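Local structure of putative angiotensinogen (Lampetra fluviatilis, 5INW) at residues Y358-K361 against A362-S365; G123-G126 against S127-E131; K255-P258 against D259-K262. The protein is a serpin that binds heparin, which promotes its inhibition of thrombin through a template mechanism. The protein carries 1 engineered substitution. One frame throughout, in Å; residues are numbered along the deposited sequence.

Contact 1. Residues Y358-K361 against A362-S365; sequences YDLK and AYLS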
loop_
_atom_site.group_PDB
_atom_site.type_symbol
_atom_site.label_atom_id
_atom_site.label_comp_id
_atom_site.label_asym_id
_atom_site.label_seq_id
_atom_site.Cartn_x
_atom_site.Cartn_y
_atom_site.Cartn_z
ATOM N N TYR A 358 10.626 3.548 -0.154
ATOM C CA TYR A 358 10.462 4.953 -0.422
ATOM C C TYR A 358 10.759 5.781 0.800
ATOM O O TYR A 358 10.693 5.309 1.935
ATOM C CB TYR A 358 9.057 5.252 -0.892
ATOM C CG TYR A 358 8.547 4.482 -2.113
ATOM C CD1 TYR A 358 8.765 4.949 -3.394
ATOM C CD2 TYR A 358 7.777 3.338 -1.951
ATOM C CE1 TYR A 358 8.261 4.300 -4.486
ATOM C CE2 TYR A 358 7.259 2.673 -3.033
ATOM C CZ TYR A 358 7.507 3.153 -4.307
ATOM O OH TYR A 358 7.009 2.477 -5.400
ATOM N N ASP A 359 11.179 7.018 0.537
ATOM C CA ASP A 359 11.145 8.113 1.499
ATOM C C ASP A 359 10.059 9.024 0.891
ATOM O O ASP A 359 10.155 9.418 -0.254
ATOM C CB ASP A 359 12.524 8.753 1.579
ATOM C CG ASP A 359 12.551 9.991 2.448
ATOM O OD1 ASP A 359 11.856 10.976 2.134
ATOM O OD2 ASP A 359 13.308 9.994 3.438
ATOM N N LEU A 360 8.996 9.288 1.624
ATOM C CA LEU A 360 7.814 9.864 1.009
ATOM C C LEU A 360 7.711 11.377 1.201
ATOM O O LEU A 360 6.726 11.989 0.772
ATOM C CB LEU A 360 6.567 9.217 1.606
ATOM C CG LEU A 360 6.387 7.723 1.422
ATOM C CD1 LEU A 360 5.119 7.254 2.130
ATOM C CD2 LEU A 360 6.321 7.413 -0.047
ATOM N N LYS A 361 8.719 11.975 1.844
ATOM C CA LYS A 361 8.642 13.362 2.285
ATOM C C LYS A 361 8.306 14.316 1.129
ATOM O O LYS A 361 7.391 15.114 1.210
ATOM C CB LYS A 361 9.929 13.740 3.009
ATOM C CG LYS A 361 10.066 15.218 3.296
ATOM C CD LYS A 361 11.116 15.541 4.353
ATOM C CE LYS A 361 11.575 16.996 4.214
ATOM N NZ LYS A 361 12.289 17.526 5.424
ATOM N N ALA A 362 9.018 14.177 0.036
ATOM C CA ALA A 362 8.806 15.008 -1.119
ATOM C C ALA A 362 7.511 14.692 -1.833
ATOM O O ALA A 362 6.942 15.585 -2.443
ATOM C CB ALA A 362 9.974 14.857 -2.094
ATOM N N TYR A 363 7.084 13.434 -1.852
ATOM C CA TYR A 363 5.863 13.132 -2.592
ATOM C C TYR A 363 4.655 13.722 -1.846
ATOM O O TYR A 363 3.780 14.372 -2.445
ATOM C CB TYR A 363 5.672 11.624 -2.822
ATOM C CG TYR A 363 6.808 10.894 -3.548
ATOM C CD1 TYR A 363 7.294 11.347 -4.762
ATOM C CD2 TYR A 363 7.360 9.713 -3.025
ATOM C CE1 TYR A 363 8.309 10.666 -5.409
ATOM C CE2 TYR A 363 8.377 9.038 -3.663
ATOM C CZ TYR A 363 8.842 9.522 -4.839
ATOM O OH TYR A 363 9.852 8.882 -5.492
ATOM N N LEU A 364 4.626 13.520 -0.534
ATOM C CA LEU A 364 3.519 13.992 0.279
ATOM C C LEU A 364 3.565 15.523 0.332
ATOM O O LEU A 364 2.513 16.179 0.341
ATOM C CB LEU A 364 3.579 13.400 1.673
ATOM C CG LEU A 364 3.516 11.868 1.731
ATOM C CD1 LEU A 364 3.964 11.327 3.089
ATOM C CD2 LEU A 364 2.109 11.391 1.389
ATOM N N SER A 365 4.772 16.092 0.366
ATOM C CA SER A 365 4.913 17.524 0.232
ATOM C C SER A 365 4.240 18.055 -1.038
ATOM O O SER A 365 3.450 18.991 -0.971
ATOM C CB SER A 365 6.385 17.926 0.276
ATOM O OG SER A 365 6.926 17.678 1.565
#

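Contact 2. Residues G123-G126 against S127-E131; sequences GANG and STRAE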
loop_
_atom_site.group_PDB
_atom_site.type_symbol
_atom_site.label_atom_id
_atom_site.label_comp_id
_atom_site.label_asym_id
_atom_site.label_seq_id
_atom_site.Cartn_x
_atom_site.Cartn_y
_atom_site.Cartn_z
ATOM N N GLY A 123 -3.123 13.912 16.073
ATOM C CA GLY A 123 -2.352 14.859 16.879
ATOM C C GLY A 123 -2.081 16.237 16.260
ATOM O O GLY A 123 -1.347 17.045 16.841
ATOM N N ALA A 124 -2.638 16.515 15.089
ATOM C CA ALA A 124 -2.272 17.726 14.397
ATOM C C ALA A 124 -3.213 18.759 14.844
ATOM O O ALA A 124 -4.354 18.467 15.235
ATOM C CB ALA A 124 -2.375 17.562 12.897
ATOM N N ASN A 125 -2.720 19.988 14.810
ATOM C CA ASN A 125 -3.610 21.139 14.825
ATOM C C ASN A 125 -3.240 22.232 13.811
ATOM O O ASN A 125 -2.180 22.201 13.205
ATOM C CB ASN A 125 -3.730 21.708 16.220
ATOM C CG ASN A 125 -5.153 22.096 16.522
ATOM O OD1 ASN A 125 -6.093 21.294 16.372
ATOM N ND2 ASN A 125 -5.343 23.336 16.877
ATOM N N GLY A 126 -4.179 23.141 13.572
ATOM C CA GLY A 126 -3.943 24.304 12.717
ATOM C C GLY A 126 -3.727 23.991 11.242
ATOM O O GLY A 126 -4.423 23.133 10.665
ATOM N N SER A 127 -2.792 24.716 10.633
ATOM C CA SER A 127 -2.440 24.506 9.225
ATOM C C SER A 127 -2.106 23.011 8.948
ATOM O O SER A 127 -2.560 22.455 7.937
ATOM C CB SER A 127 -1.249 25.412 8.790
ATOM O OG SER A 127 -0.003 24.909 9.308
ATOM N N THR A 128 -1.353 22.380 9.866
ATOM C CA THR A 128 -0.942 20.991 9.738
ATOM C C THR A 128 -2.105 19.988 9.641
ATOM O O THR A 128 -2.119 19.155 8.746
ATOM C CB THR A 128 -0.035 20.635 10.903
ATOM O OG1 THR A 128 1.036 21.586 10.936
ATOM C CG2 THR A 128 0.527 19.211 10.749
ATOM N N ARG A 129 -3.027 20.081 10.598
ATOM C CA ARG A 129 -4.300 19.371 10.604
ATOM C C ARG A 129 -4.997 19.644 9.274
ATOM O O ARG A 129 -5.380 18.708 8.598
ATOM C CB ARG A 129 -5.149 19.773 11.861
ATOM C CG ARG A 129 -6.673 19.496 11.927
ATOM C CD ARG A 129 -7.157 19.059 13.306
ATOM N NE ARG A 129 -8.561 18.615 13.324
ATOM C CZ ARG A 129 -8.982 17.385 12.984
ATOM N NH1 ARG A 129 -8.137 16.422 12.602
ATOM N NH2 ARG A 129 -10.277 17.106 13.031
ATOM N N ALA A 130 -5.166 20.903 8.884
ATOM C CA ALA A 130 -5.957 21.228 7.661
ATOM C C ALA A 130 -5.466 20.550 6.372
ATOM O O ALA A 130 -6.228 19.845 5.699
ATOM C CB ALA A 130 -6.040 22.739 7.448
ATOM N N GLU A 131 -4.209 20.798 6.032
ATOM C CA GLU A 131 -3.546 20.137 4.899
ATOM C C GLU A 131 -3.771 18.635 4.898
ATOM O O GLU A 131 -4.063 18.029 3.850
ATOM C CB GLU A 131 -2.058 20.383 4.992
ATOM C CG GLU A 131 -1.642 21.816 4.737
ATOM C CD GLU A 131 -0.134 21.999 4.733
ATOM O OE1 GLU A 131 0.619 20.984 4.879
ATOM O OE2 GLU A 131 0.311 23.176 4.565
#

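Contact 3. Residues K255-P258 against D259-K262; sequences KFEP and DLTK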
loop_
_atom_site.group_PDB
_atom_site.type_symbol
_atom_site.label_atom_id
_atom_site.label_comp_id
_atom_site.label_asym_id
_atom_site.label_seq_id
_atom_site.Cartn_x
_atom_site.Cartn_y
_atom_site.Cartn_z
ATOM N N LYS A 255 -5.704 -21.790 -9.130
ATOM C CA LYS A 255 -4.278 -21.979 -8.893
ATOM C C LYS A 255 -3.563 -22.490 -10.146
ATOM O O LYS A 255 -4.121 -23.261 -10.892
ATOM C CB LYS A 255 -4.072 -22.938 -7.727
ATOM C CG LYS A 255 -4.552 -22.396 -6.382
ATOM C CD LYS A 255 -3.876 -23.146 -5.257
ATOM C CE LYS A 255 -4.637 -23.005 -3.968
ATOM N NZ LYS A 255 -3.971 -23.841 -2.942
ATOM N N PHE A 256 -2.334 -22.029 -10.360
ATOM C CA PHE A 256 -1.537 -22.406 -11.525
ATOM C C PHE A 256 -0.910 -23.736 -11.246
ATOM O O PHE A 256 -0.624 -24.051 -10.104
ATOM C CB PHE A 256 -0.370 -21.454 -11.754
ATOM C CG PHE A 256 -0.771 -20.071 -12.153
ATOM C CD1 PHE A 256 -1.034 -19.083 -11.168
ATOM C CD2 PHE A 256 -0.843 -19.707 -13.490
ATOM C CE1 PHE A 256 -1.389 -17.782 -11.531
ATOM C CE2 PHE A 256 -1.194 -18.406 -13.855
ATOM C CZ PHE A 256 -1.474 -17.449 -12.880
ATOM N N GLU A 257 -0.641 -24.481 -12.306
ATOM C CA GLU A 257 0.079 -25.739 -12.190
ATOM C C GLU A 257 1.598 -25.432 -12.287
ATOM O O GLU A 257 2.044 -24.761 -13.234
ATOM C CB GLU A 257 -0.438 -26.751 -13.251
ATOM C CG GLU A 257 0.118 -28.169 -13.162
ATOM C CD GLU A 257 -0.129 -28.903 -11.832
ATOM O OE1 GLU A 257 -1.095 -28.544 -11.083
ATOM O OE2 GLU A 257 0.650 -29.870 -11.543
ATOM N N PRO A 258 2.391 -25.896 -11.288
ATOM C CA PRO A 258 3.860 -25.820 -11.371
ATOM C C PRO A 258 4.471 -26.493 -12.593
ATOM O O PRO A 258 5.353 -25.912 -13.226
ATOM C CB PRO A 258 4.317 -26.548 -10.118
ATOM C CG PRO A 258 3.222 -26.271 -9.144
ATOM C CD PRO A 258 1.962 -26.361 -9.951
ATOM N N ASP A 259 3.966 -27.672 -12.953
ATOM C CA ASP A 259 4.347 -28.330 -14.207
ATOM C C ASP A 259 4.318 -27.409 -15.442
ATOM O O ASP A 259 5.136 -27.573 -16.330
ATOM C CB ASP A 259 3.482 -29.560 -14.451
ATOM C CG ASP A 259 3.757 -30.654 -13.454
ATOM O OD1 ASP A 259 3.598 -30.403 -12.237
ATOM O OD2 ASP A 259 4.132 -31.764 -13.887
ATOM N N LEU A 260 3.394 -26.447 -15.497
ATOM C CA LEU A 260 3.327 -25.473 -16.600
ATOM C C LEU A 260 4.000 -24.174 -16.208
ATOM O O LEU A 260 3.348 -23.144 -16.105
ATOM C CB LEU A 260 1.865 -25.210 -16.950
ATOM C CG LEU A 260 1.054 -26.402 -17.441
ATOM C CD1 LEU A 260 -0.429 -26.240 -17.150
ATOM C CD2 LEU A 260 1.304 -26.551 -18.934
ATOM N N THR A 261 5.286 -24.228 -15.906
ATOM C CA THR A 261 6.043 -23.027 -15.551
ATOM C C THR A 261 7.436 -23.178 -16.185
ATOM O O THR A 261 8.243 -23.977 -15.708
ATOM C CB THR A 261 6.069 -22.746 -14.005
ATOM O OG1 THR A 261 4.742 -22.419 -13.542
ATOM C CG2 THR A 261 6.991 -21.599 -13.654
ATOM N N LYS A 262 7.681 -22.420 -17.259
ATOM C CA LYS A 262 8.947 -22.444 -18.014
ATOM C C LYS A 262 9.451 -20.988 -18.118
ATOM O O LYS A 262 8.673 -20.033 -18.014
ATOM C CB LYS A 262 8.852 -23.131 -19.428
ATOM C CG LYS A 262 10.099 -23.989 -19.755
ATOM C CD LYS A 262 10.379 -24.302 -21.246
ATOM C CE LYS A 262 11.625 -25.189 -21.396
ATOM N NZ LYS A 262 12.148 -25.276 -22.787
#

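Contact 1. Residues Y358-K361 against A362-S365
The strand-to-helix junction at which strand 345-359 gives way to helix 361-369 is drawn together by Leu360 and Lys361, whose carbonyls accept the N-H groups of Leu364 and Ser365, the first i to i+4 bonds of the helix. Leu364 N donates to Leu360 O at 2.9 Å, almost straight (175°). Lys361 O is gripped twice, by Ser365 N at 2.9 Å and by Ser365 OG at 2.6 Å, the two donors arriving from opposite faces of the carbonyl plane. The hydroxyl can fold back in this way because OG lies beside the backbone N, chi1 -67°. Without the hydroxyl, as with an alanine here, Lys361 O would probably keep the bond from Ser365 N but lose the one from the opposite face. Just ahead of the helix, Asp359 OD1 accepts a weak capping bond from Lys361 N at 3.3 Å. The apolar side is built by Leu360: its CB rests against Leu364 CD1 at 3.7 Å, while its CD2 meets the edge of the Tyr363 ring, in plane, at CD2 (3.9 Å). Tyr358 crosses Tyr363 at roughly a right angle, and its OH bonds to Phe107 N. Around this turn, helix 77-96 packs on both tyrosines, and strand 389-401 lies against Leu360 and Leu364.

Contact 2. Residues G123-G126 against S127-E131
Ala124 begins the approach to the helix by setting its CB against the backbone of Arg129, 3.5 Å from Arg129 CA, with Thr128 CG2 a looser neighbour at 4.0 Å. Its carbonyl lies beside the arginine chain as well, Ala124 O being 3.5 Å from Arg129 CD. That methylene arrives there because Arg129 CG stands opposite the backbone N (chi1 163°) and the chain then bends at chi2, after which the guanidinium leads away from the loop. Asn125 follows with two distinct roles. Its backbone O takes a weak but straight bond from Arg129 N at 3.5 Å, and Thr128 CB also packs over this oxygen. Its side chain crosses the same arginine at a slant, Asn125 OD1 lying 3.9 Å from Arg129 CD, although the amide and guanidinium planes are almost parallel; the polar partner of OD1 is nevertheless Arg381 NE. Gly126 completes the walk. Its positive phi (67°) suits glycine and turns the chain into the helix, where Gly126 O receives Ala130 N at 2.9 Å and Ala130 CB sits close by. One residue on, Glu131 N bonds to Ser127 O at 3.0 Å, continuing the helical pattern. The turn thus links helix 110-122 to helix 126-136 in the serpin body. Ser127 OG and Thr128 OG1 both bond to Ser371 OG, and Thr128 OG1 also to Asp378 N, fastening the start of the second helix to the loop that leads from helix 361-369 to strand 389-401.

Contact 3. Residues K255-P258 against D259-K262
Glu257 extends CG away from its backbone N (chi1 -174°) and then bends at chi2, which brings its carboxylate alongside that of Asp259, the two side chains pointing the same way with their planes 37° apart. Glu257 OE2 and Asp259 OD1 come to 3.1 Å. Both are acceptors, so this is a meeting of like charges at the surface, with no hydrogen bond between them. The aliphatic part of the glutamate is better matched: Glu257 CB touches Leu260 CD1 at 3.9 Å. The backbone closes on itself here, Leu260 N donating to Glu257 O at 3.1 Å from well above the carbonyl plane, with a bent N-H angle of 136°. Thr261 follows with its CB 3.3 Å from Pro258 O, and its OG1 bonds to Glu403. The same glutamate also touches Pro258, and its backbone bonds to Phe256, whose ring packs against strands 273-283 and 345-359. The bond from residue four to residue one, with Pro258 and Asp259 both in helical backbone conformation, is that of a type III beta turn, here in the loop between strand 238-251 and strand 261-267 of the serpin fold.

Along the chain the three contacts come one after another, each a short local closure, and none encloses or crosses another. Contact 2 comes first and links helix 110-122 to helix 126-136. Contact 3 follows, turning the chain between strands 238-251 and 261-267. Contact 1, last, carries strand 345-359 into helix 361-369. Contacts 1 and 2 are neighbours, with centres about 18 Å apart; they do not touch, yet both meet the segment after helix 361-369, one at Ser370 and Phe373, the other at Ser371. Contact 3 lies on the opposite side of the chain's centre, about 39 Å from contact 1 between centres, and shares with it the large mixed sheet.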